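Long-range contact in glutamyl-tRNA synthetase (Methanothermobacter thermautotrophicus, PDB 3AII), which probably attaches glutamate to tRNA by first activating it with ATP to glutamyl-AMP and then transferring it to the acceptor end: residues R423-L428 against N437-L442. Residues are numbered along the deposited sequence; the frame is centred on the assembly and turned at random.
Sequences RVERPL and NRVLEL
R438 and R426 sit side by side on the inner face of an antiparallel beta hairpin, strands 422-427 and 437-442, in the anticodon-binding part of this class I synthetase. From CB, 3.7 Å from R426 O, the R438 chain packs its CG and CD against L428 CD2, each at 3.6 Å; CD also lies 3.5 Å from R426 O. Bends at chi2 and chi3 then carry the guanidinium back over the first strand, where NH1 turns to E517 OE2. NH2 lies 3.5 Å from R426 CG, bridges to E532 OE2 and gives a bent hydrogen bond to P427 O (3.1 Å) from above the carbonyl plane. The two guanidinium planes stand 81° apart; R426 NH2 bridges to D462 and NH1 to E532, and these acids probably offset the like charges. A leucine in place of R438 would probably leave P427 O without this donor and E517 without its salt-bridge mate. Further along, V424 and L440 form a hydrogen-bonded pair and rest on W493. On the other face, within strand 422-427, R423 NH1 makes a salt bridge to E425 OE2 at its anti lone pair. From strand 437-442, N437 ND2 donates almost straight (176°) to E425 OE1 at 2.9 Å, amide and carboxylate planes 74° apart.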
loop_
_atom_site.group_PDB
_atom_site.type_symbol
_atom_site.label_atom_id
_atom_site.label_comp_id
_atom_site.label_asym_id
_atom_site.label_seq_id
_atom_site.Cartn_x
_atom_site.Cartn_y
_atom_site.Cartn_z
ATOM N N ARG A 423 4.995 -32.202 32.911
ATOM C CA ARG A 423 4.833 -30.758 32.885
ATOM C C ARG A 423 5.968 -30.153 32.084
ATOM O O ARG A 423 7.146 -30.358 32.387
ATOM C CB ARG A 423 4.792 -30.197 34.313
ATOM C CG ARG A 423 4.551 -28.686 34.367
ATOM C CD ARG A 423 4.531 -28.199 35.820
ATOM N NE ARG A 423 5.887 -28.132 36.344
ATOM C CZ ARG A 423 6.733 -27.138 36.102
ATOM N NH1 ARG A 423 6.357 -26.094 35.363
ATOM N NH2 ARG A 423 7.960 -27.185 36.614
ATOM N N VAL A 424 5.600 -29.436 31.032
ATOM C CA VAL A 424 6.552 -28.884 30.090
ATOM C C VAL A 424 6.628 -27.363 30.259
ATOM O O VAL A 424 5.594 -26.714 30.353
ATOM C CB VAL A 424 6.096 -29.201 28.652
ATOM C CG1 VAL A 424 7.062 -28.600 27.644
ATOM C CG2 VAL A 424 5.960 -30.718 28.452
ATOM N N GLU A 425 7.836 -26.794 30.310
ATOM C CA GLU A 425 7.981 -25.335 30.226
ATOM C C GLU A 425 8.713 -24.917 28.965
ATOM O O GLU A 425 9.745 -25.495 28.607
ATOM C CB GLU A 425 8.720 -24.729 31.437
ATOM C CG GLU A 425 7.951 -24.768 32.741
ATOM C CD GLU A 425 8.399 -23.698 33.760
ATOM O OE1 GLU A 425 9.300 -22.878 33.470
ATOM O OE2 GLU A 425 7.831 -23.678 34.872
ATOM N N ARG A 426 8.203 -23.876 28.318
ATOM C CA ARG A 426 8.824 -23.349 27.120
ATOM C C ARG A 426 8.694 -21.823 27.113
ATOM O O ARG A 426 7.601 -21.288 27.319
ATOM C CB ARG A 426 8.177 -23.963 25.873
ATOM C CG ARG A 426 8.746 -23.436 24.550
ATOM C CD ARG A 426 8.297 -24.329 23.379
ATOM N NE ARG A 426 8.877 -23.904 22.105
ATOM C CZ ARG A 426 10.093 -24.237 21.675
ATOM N NH1 ARG A 426 10.522 -23.797 20.496
ATOM N NH2 ARG A 426 10.883 -24.995 22.417
ATOM N N PRO A 427 9.805 -21.102 26.897
ATOM C CA PRO A 427 9.709 -19.641 26.903
ATOM C C PRO A 427 8.709 -19.063 25.916
ATOM O O PRO A 427 8.569 -19.511 24.766
ATOM C CB PRO A 427 11.120 -19.193 26.496
ATOM C CG PRO A 427 11.991 -20.320 26.986
ATOM C CD PRO A 427 11.195 -21.557 26.724
ATOM N N LEU A 428 8.009 -18.035 26.366
ATOM C CA LEU A 428 7.245 -17.217 25.444
ATOM C C LEU A 428 8.147 -16.524 24.423
ATOM O O LEU A 428 7.751 -16.320 23.285
ATOM C CB LEU A 428 6.394 -16.209 26.217
ATOM C CG LEU A 428 5.149 -16.899 26.791
ATOM C CD1 LEU A 428 4.722 -16.225 28.106
ATOM C CD2 LEU A 428 4.003 -16.823 25.781
ATOM N N ASN A 437 7.653 -18.276 31.025
ATOM C CA ASN A 437 7.505 -19.516 30.261
ATOM C C ASN A 437 6.060 -19.973 30.217
ATOM O O ASN A 437 5.350 -19.889 31.221
ATOM C CB ASN A 437 8.332 -20.630 30.890
ATOM C CG ASN A 437 9.821 -20.386 30.786
ATOM O OD1 ASN A 437 10.268 -19.597 29.975
ATOM N ND2 ASN A 437 10.599 -21.080 31.622
ATOM N N ARG A 438 5.628 -20.480 29.062
ATOM C CA ARG A 438 4.384 -21.254 29.029
ATOM C C ARG A 438 4.582 -22.580 29.752
ATOM O O ARG A 438 5.675 -23.147 29.744
ATOM C CB ARG A 438 3.952 -21.541 27.585
ATOM C CG ARG A 438 3.797 -20.332 26.695
ATOM C CD ARG A 438 4.780 -20.370 25.528
ATOM N NE ARG A 438 4.431 -21.436 24.580
ATOM C CZ ARG A 438 5.192 -21.776 23.548
ATOM N NH1 ARG A 438 4.786 -22.720 22.709
ATOM N NH2 ARG A 438 6.360 -21.178 23.362
ATOM N N VAL A 439 3.520 -23.072 30.387
ATOM C CA VAL A 439 3.535 -24.367 31.044
ATOM C C VAL A 439 2.465 -25.192 30.396
ATOM O O VAL A 439 1.286 -24.828 30.411
ATOM C CB VAL A 439 3.264 -24.252 32.551
ATOM C CG1 VAL A 439 3.346 -25.620 33.220
ATOM C CG2 VAL A 439 4.275 -23.284 33.164
ATOM N N LEU A 440 2.891 -26.288 29.794
ATOM C CA LEU A 440 1.985 -27.183 29.087
ATOM C C LEU A 440 1.938 -28.499 29.829
ATOM O O LEU A 440 2.976 -29.103 30.097
ATOM C CB LEU A 440 2.492 -27.434 27.675
ATOM C CG LEU A 440 2.604 -26.192 26.791
ATOM C CD1 LEU A 440 2.994 -26.552 25.377
ATOM C CD2 LEU A 440 1.287 -25.464 26.785
ATOM N N GLU A 441 0.732 -28.938 30.160
ATOM C CA GLU A 441 0.563 -30.151 30.931
ATOM C C GLU A 441 0.164 -31.311 30.016
ATOM O O GLU A 441 -0.976 -31.390 29.555
ATOM C CB GLU A 441 -0.495 -29.947 32.016
ATOM C CG GLU A 441 -0.220 -28.789 32.965
ATOM C CD GLU A 441 0.752 -29.135 34.079
ATOM O OE1 GLU A 441 1.313 -30.266 34.079
ATOM O OE2 GLU A 441 0.943 -28.268 34.968
ATOM N N LEU A 442 1.109 -32.204 29.752
ATOM C CA LEU A 442 0.824 -33.389 28.956
ATOM C C LEU A 442 0.301 -34.484 29.891
ATOM O O LEU A 442 1.016 -34.932 30.790
ATOM C CB LEU A 442 2.106 -33.847 28.256
ATOM C CG LEU A 442 2.010 -35.230 27.613
ATOM C CD1 LEU A 442 1.016 -35.185 26.469
ATOM C CD2 LEU A 442 3.382 -35.711 27.142
#